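Local atomic coordinates of 2,5-dihydroxypyridine 5,6-dioxygenase (Pseudomonas putida KT2440, PDB entry 7CUP), a protein that catalyses the iron-dependent, dioxygen-consuming ring cleavage of 2,5-dihydroxypyridine between carbons 5 and 6, yielding N-formylmaleamate in aerobic nicotinate degradation. Residues A6-M11 against E124-L129; C326-Y329 against A334-L337. One frame throughout, in Å; residues are numbered along the deposited sequence.

How the contacts relate
Contact 1 and contact 2 lie about 33 Å apart, centre to centre, and share no helix or strand. Contact 1 brings together helix 5-18 and the start of helix 126-131, elements separated by more than a hundred residues; all four of its touching residues are buried. Contact 2 is local in sequence, the pairing of the two strands of the hairpin 327-330/333-337, and only half of its touching residues are buried, with Leu-337 exposed. The chemistry follows this difference: residues 6-11 and 124-129 meet through aliphatic carbons and a methionine methyl group, whereas residues 326-329 and 334-337 are joined by backbone hydrogen bonds, with aliphatic packing on one side and a tyrosine on the other.

Contact 1 of 2, residues A6-M11 against E124-L129; sequences AQLTQM and EPPEVL
Pro-126 meets Leu-8 through its ring: CB lies 3.8 Å from Leu-8 CD1, and CG is 4.1 Å from Leu-8 CD2. It follows the N-cap residue Pro-125, in the first turn of the helix after strand 118-121 of the parallel sheet; a proline suits that turn because its N has no hydrogen to donate, and helix 5-18 packs against it. Both leucine methyls reach the ring, carried there by a first torsion that sets Leu-8 CG opposite the backbone N (chi1 -168°). The carbonyl oxygen of Pro-126 is approached by the methyl CE of Met-11 at 3.7 Å. One turn on, Leu-129 receives the same methyl: Met-11 CE sits 3.7 Å from Leu-129 CB and 3.6 Å from its carbonyl carbon. The bend of the methionine at its thioether (chi3 57°) brings CE, rather than the sulfur, against this helical turn. Beyond the two segments, Leu-8 also packs on Thr-39 and Ala-42 of helix 37-49, and Met-11 on Trp-190. With methyl groups set against ring, side-chain and backbone atoms at ordinary van der Waals distances, residues 6-11 and 124-129 are held by hydrophobic contact, with no hydrogen bond between the two segments.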
ATOM      1  N   ALA A   6      10.166 -12.430  10.638  1.00 24.72           N
ATOM      2  CA  ALA A   6      10.326 -13.346  11.790  1.00 24.62           C
ATOM      3  C   ALA A   6      11.687 -13.137  12.450  1.00 23.03           C
ATOM      4  O   ALA A   6      11.709 -12.978  13.683  1.00 22.80           O
ATOM      5  CB  ALA A   6      10.156 -14.800  11.380  1.00 23.94           C
ATOM      6  N   GLN A   7      12.777 -13.171  11.692  1.00 23.10           N
ATOM      7  CA  GLN A   7      14.133 -13.002  12.272  1.00 24.75           C
ATOM      8  C   GLN A   7      14.258 -11.604  12.893  1.00 22.50           C
ATOM      9  O   GLN A   7      14.857 -11.527  13.966  1.00 19.37           O
ATOM     10  CB  GLN A   7      15.260 -13.252  11.270  1.00 28.18           C
ATOM     11  CG  GLN A   7      16.640 -13.201  11.918  1.00 34.99           C
ATOM     12  CD  GLN A   7      17.748 -13.601  10.973  1.00 38.62           C
ATOM     13  OE1 GLN A   7      17.608 -14.536  10.184  1.00 49.55           O
ATOM     14  NE2 GLN A   7      18.855 -12.873  11.036  1.00 45.93           N
ATOM     15  N   LEU A   8      13.722 -10.555  12.257  1.00 20.69           N
ATOM     16  CA  LEU A   8      13.764  -9.173  12.815  1.00 21.62           C
ATOM     17  C   LEU A   8      13.028  -9.108  14.174  1.00 21.32           C
ATOM     18  O   LEU A   8      13.558  -8.483  15.109  1.00 19.37           O
ATOM     19  CB  LEU A   8      13.180  -8.191  11.802  1.00 21.54           C
ATOM     20  CG  LEU A   8      13.405  -6.712  12.107  1.00 21.67           C
ATOM     21  CD1 LEU A   8      14.866  -6.390  12.285  1.00 22.56           C
ATOM     22  CD2 LEU A   8      12.826  -5.868  11.000  1.00 22.59           C
ATOM     23  N   THR A   9      11.861  -9.736  14.290  1.00 20.96           N
ATOM     24  CA  THR A   9      11.100  -9.808  15.554  1.00 21.41           C
ATOM     25  C   THR A   9      11.959 -10.522  16.598  1.00 21.12           C
ATOM     26  O   THR A   9      12.070 -10.011  17.708  1.00 22.09           O
ATOM     27  CB  THR A   9       9.768 -10.521  15.322  1.00 21.45           C
ATOM     28  OG1 THR A   9       9.072  -9.659  14.441  1.00 22.56           O
ATOM     29  CG2 THR A   9       8.973 -10.737  16.585  1.00 24.23           C
ATOM     30  N   GLN A  10      12.573 -11.652  16.263  1.00 22.49           N
ATOM     31  CA  GLN A  10      13.435 -12.402  17.241  1.00 28.40           C
ATOM     32  C   GLN A  10      14.606 -11.539  17.697  1.00 25.46           C
ATOM     33  O   GLN A  10      14.961 -11.612  18.900  1.00 21.99           O
ATOM     34  CB  GLN A  10      14.028 -13.693  16.691  1.00 33.13           C
ATOM     35  CG  GLN A  10      13.088 -14.865  16.845  1.00 45.51           C
ATOM     36  CD  GLN A  10      13.570 -16.031  16.024  1.00 58.42           C
ATOM     37  OE1 GLN A  10      14.778 -16.266  15.925  1.00 65.34           O
ATOM     38  NE2 GLN A  10      12.627 -16.744  15.418  1.00 66.07           N
ATOM     39  N   MET A  11      15.196 -10.776  16.783  1.00 21.76           N
ATOM     40  CA  MET A  11      16.312  -9.863  17.142  1.00 22.12           C
ATOM     41  C   MET A  11      15.778  -8.857  18.163  1.00 20.23           C
ATOM     42  O   MET A  11      16.492  -8.598  19.158  1.00 16.88           O
ATOM     43  CB  MET A  11      16.896  -9.134  15.930  1.00 23.28           C
ATOM     44  CG  MET A  11      17.781 -10.040  15.044  1.00 27.78           C
ATOM     45  SD  MET A  11      17.875  -9.492  13.331  1.00 28.87           S
ATOM     46  CE  MET A  11      18.480  -7.827  13.550  1.00 30.35           C
ATOM     47  N   GLU A 124      19.206   1.880  11.921  1.00 19.53           N
ATOM     48  CA  GLU A 124      20.040   1.270  10.860  1.00 21.02           C
ATOM     49  C   GLU A 124      19.230   0.146  10.237  1.00 20.19           C
ATOM     50  O   GLU A 124      18.312  -0.404  10.856  1.00 19.33           O
ATOM     51  CB  GLU A 124      21.385   0.750  11.376  1.00 22.17           C
ATOM     52  CG  GLU A 124      22.354   1.828  11.797  1.00 25.90           C
ATOM     53  CD  GLU A 124      22.855   2.784  10.730  1.00 29.65           C
ATOM     54  OE1 GLU A 124      24.018   2.644  10.346  1.00 32.93           O
ATOM     55  OE2 GLU A 124      22.115   3.749  10.391  1.00 33.58           O
ATOM     56  N   PRO A 125      19.549  -0.217   8.975  1.00 21.44           N
ATOM     57  CA  PRO A 125      18.855  -1.307   8.289  1.00 20.77           C
ATOM     58  C   PRO A 125      18.927  -2.643   9.034  1.00 20.02           C
ATOM     59  O   PRO A 125      19.921  -2.953   9.696  1.00 18.89           O
ATOM     60  CB  PRO A 125      19.602  -1.432   6.942  1.00 21.96           C
ATOM     61  CG  PRO A 125      20.402  -0.160   6.770  1.00 22.18           C
ATOM     62  CD  PRO A 125      20.622   0.383   8.165  1.00 21.17           C
ATOM     63  N   PRO A 126      17.892  -3.497   8.934  1.00 20.68           N
ATOM     64  CA  PRO A 126      17.869  -4.780   9.645  1.00 20.43           C
ATOM     65  C   PRO A 126      19.141  -5.623   9.481  1.00 20.09           C
ATOM     66  O   PRO A 126      19.563  -6.242  10.440  1.00 21.47           O
ATOM     67  CB  PRO A 126      16.679  -5.518   9.006  1.00 20.84           C
ATOM     68  CG  PRO A 126      15.749  -4.402   8.554  1.00 22.88           C
ATOM     69  CD  PRO A 126      16.650  -3.244   8.179  1.00 22.43           C
ATOM     70  N   GLU A 127      19.750  -5.631   8.288  1.00 19.71           N
ATOM     71  CA  GLU A 127      20.957  -6.457   8.041  1.00 20.34           C
ATOM     72  C   GLU A 127      22.119  -5.949   8.928  1.00 21.84           C
ATOM     73  O   GLU A 127      22.963  -6.766   9.368  1.00 21.22           O
ATOM     74  CB  GLU A 127      21.320  -6.478   6.552  1.00 20.98           C
ATOM     75  CG  GLU A 127      20.266  -7.150   5.669  1.00 22.77           C
ATOM     76  CD  GLU A 127      18.889  -6.493   5.585  1.00 24.22           C
ATOM     77  OE1 GLU A 127      18.822  -5.232   5.733  1.00 21.58           O
ATOM     78  OE2 GLU A 127      17.868  -7.245   5.391  1.00 20.52           O
ATOM     79  N   VAL A 128      22.222  -4.642   9.119  1.00 20.34           N
ATOM     80  CA  VAL A 128      23.280  -4.012   9.949  1.00 20.68           C
ATOM     81  C   VAL A 128      22.946  -4.340  11.403  1.00 22.30           C
ATOM     82  O   VAL A 128      23.885  -4.669  12.167  1.00 21.86           O
ATOM     83  CB  VAL A 128      23.323  -2.498   9.693  1.00 20.03           C
ATOM     84  CG1 VAL A 128      24.242  -1.758  10.674  1.00 20.27           C
ATOM     85  CG2 VAL A 128      23.717  -2.220   8.256  1.00 19.16           C
ATOM     86  N   LEU A 129      21.663  -4.253  11.759  1.00 20.98           N
ATOM     87  CA  LEU A 129      21.199  -4.602  13.117  1.00 21.77           C
ATOM     88  C   LEU A 129      21.587  -6.058  13.430  1.00 23.29           C
ATOM     89  O   LEU A 129      21.943  -6.320  14.601  1.00 20.63           O
ATOM     90  CB  LEU A 129      19.690  -4.394  13.250  1.00 23.00           C
ATOM     91  CG  LEU A 129      19.153  -2.962  13.200  1.00 21.86           C
ATOM     92  CD1 LEU A 129      17.676  -2.977  13.493  1.00 21.65           C
ATOM     93  CD2 LEU A 129      19.871  -2.050  14.176  1.00 23.92           C
TER

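Contact 2 of 2, residues C326-Y329 against A334-L337; sequences CDIY and AVVL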
ATOM      1  N   CYS A 326      45.951   4.667  14.372  1.00 36.18           N
ATOM      2  CA  CYS A 326      46.302   5.713  15.354  1.00 35.87           C
ATOM      3  C   CYS A 326      46.845   5.030  16.604  1.00 35.28           C
ATOM      4  O   CYS A 326      46.453   3.873  16.885  1.00 35.73           O
ATOM      5  CB  CYS A 326      45.127   6.617  15.715  1.00 36.55           C
ATOM      6  SG  CYS A 326      44.782   7.917  14.498  1.00 33.67           S
ATOM      7  N   ASP A 327      47.766   5.716  17.273  1.00 36.13           N
ATOM      8  CA  ASP A 327      48.177   5.415  18.659  1.00 37.24           C
ATOM      9  C   ASP A 327      47.368   6.353  19.548  1.00 33.10           C
ATOM     10  O   ASP A 327      47.368   7.570  19.289  1.00 30.61           O
ATOM     11  CB  ASP A 327      49.691   5.571  18.832  1.00 41.08           C
ATOM     12  CG  ASP A 327      50.547   4.675  17.952  1.00 39.59           C
ATOM     13  OD1 ASP A 327      50.075   3.607  17.518  1.00 41.82           O
ATOM     14  OD2 ASP A 327      51.690   5.061  17.710  1.00 48.08           O
ATOM     15  N   ILE A 328      46.680   5.796  20.541  1.00 35.31           N
ATOM     16  CA  ILE A 328      45.832   6.591  21.473  1.00 35.61           C
ATOM     17  C   ILE A 328      46.333   6.343  22.893  1.00 37.24           C
ATOM     18  O   ILE A 328      46.397   5.134  23.313  1.00 33.86           O
ATOM     19  CB  ILE A 328      44.339   6.234  21.353  1.00 34.46           C
ATOM     20  CG1 ILE A 328      43.865   6.178  19.897  1.00 34.98           C
ATOM     21  CG2 ILE A 328      43.524   7.211  22.184  1.00 35.11           C
ATOM     22  CD1 ILE A 328      42.457   5.631  19.743  1.00 33.29           C
ATOM     23  N   TYR A 329      46.602   7.439  23.606  1.00 38.54           N
ATOM     24  CA  TYR A 329      47.097   7.426  25.008  1.00 42.04           C
ATOM     25  C   TYR A 329      46.124   8.138  25.941  1.00 37.64           C
ATOM     26  O   TYR A 329      45.597   9.241  25.601  1.00 39.68           O
ATOM     27  CB  TYR A 329      48.464   8.105  25.121  1.00 41.26           C
ATOM     28  CG  TYR A 329      49.511   7.452  24.274  1.00 40.44           C
ATOM     29  CD1 TYR A 329      49.736   7.875  22.975  1.00 44.29           C
ATOM     30  CD2 TYR A 329      50.249   6.394  24.759  1.00 41.25           C
ATOM     31  CE1 TYR A 329      50.687   7.264  22.178  1.00 45.89           C
ATOM     32  CE2 TYR A 329      51.206   5.772  23.977  1.00 42.41           C
ATOM     33  CZ  TYR A 329      51.419   6.209  22.686  1.00 42.62           C
ATOM     34  OH  TYR A 329      52.345   5.587  21.914  1.00 52.65           O
ATOM     35  N   ALA A 334      48.954   3.778  26.672  1.00 41.79           N
ATOM     36  CA  ALA A 334      48.382   3.483  25.340  1.00 44.75           C
ATOM     37  C   ALA A 334      47.167   2.577  25.517  1.00 44.58           C
ATOM     38  O   ALA A 334      47.312   1.545  26.213  1.00 38.86           O
ATOM     39  CB  ALA A 334      49.404   2.812  24.463  1.00 44.95           C
ATOM     40  N   VAL A 335      46.026   2.949  24.923  1.00 40.63           N
ATOM     41  CA  VAL A 335      44.812   2.077  24.867  1.00 41.02           C
ATOM     42  C   VAL A 335      44.716   1.475  23.460  1.00 38.01           C
ATOM     43  O   VAL A 335      44.236   0.325  23.320  1.00 40.02           O
ATOM     44  CB  VAL A 335      43.529   2.825  25.288  1.00 42.95           C
ATOM     45  CG1 VAL A 335      43.462   3.002  26.800  1.00 45.32           C
ATOM     46  CG2 VAL A 335      43.358   4.164  24.585  1.00 41.64           C
ATOM     47  N   VAL A 336      45.203   2.210  22.460  1.00 34.59           N
ATOM     48  CA  VAL A 336      45.317   1.742  21.051  1.00 33.89           C
ATOM     49  C   VAL A 336      46.741   2.040  20.557  1.00 31.56           C
ATOM     50  O   VAL A 336      47.232   3.150  20.806  1.00 31.25           O
ATOM     51  CB  VAL A 336      44.251   2.434  20.179  1.00 33.44           C
ATOM     52  CG1 VAL A 336      44.199   1.887  18.764  1.00 34.74           C
ATOM     53  CG2 VAL A 336      42.872   2.351  20.825  1.00 33.54           C
ATOM     54  N   LEU A 337      47.343   1.086  19.857  1.00 31.62           N
ATOM     55  CA  LEU A 337      48.618   1.248  19.100  1.00 36.55           C
ATOM     56  C   LEU A 337      48.398   0.797  17.657  1.00 31.38           C
ATOM     57  O   LEU A 337      48.004  -0.367  17.491  1.00 31.78           O
ATOM     58  CB  LEU A 337      49.702   0.366  19.739  1.00 35.79           C
ATOM     59  CG  LEU A 337      50.189   0.804  21.115  1.00 36.94           C
ATOM     60  CD1 LEU A 337      51.199  -0.198  21.660  1.00 37.73           C
ATOM     61  CD2 LEU A 337      50.767   2.205  21.057  1.00 38.17           C
TER
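Ile-328 and Val-336, with the most surface buried here, form an antiparallel hydrogen-bonded pair and lie side by side on the same face of the hairpin. Ile-328 N donates to Val-336 O at 2.7 Å, nearly straight but tilted from the carbonyl plane. In return Ile-328 O takes two donors, Val-336 N at 3.3 Å, on a lone pair in the carbonyl plane, and Val-335 N at 2.7 Å. The one-residue shift in register sets both Val-335 and Val-336 against Ile-328: a classic beta bulge, in which successive amides share one carbonyl oxygen. Ile-328 CG1 stands opposite the carbonyl carbon (chi1 -47°), and beyond it CD1 presses tightly on Val-336 CG2 at 3.5 Å; the other branch, CG2, meets Val-335 CG2 at 3.9 Å. Shortening this side chain to an alanine removes both branches and is likely to open a gap beside Val-336 and Val-335. Tyr-329 and Ala-334 lie on the opposite face, where Tyr-329 CE2 touches Ala-334 CB at 3.5 Å; the exposed Leu-337 starts away from the partner strand but its CD2 reaches 3.8 Å from Tyr-329 OH. Asp-327 OD1 accepts a hydrogen bond from Ala-338 N. Strand 154-158 pairs with the edge of 327-330 not taken by 333-337, and Trp-268, from strand 263-269 of a second antiparallel sheet, packs against Ile-328, Val-335 and Val-336.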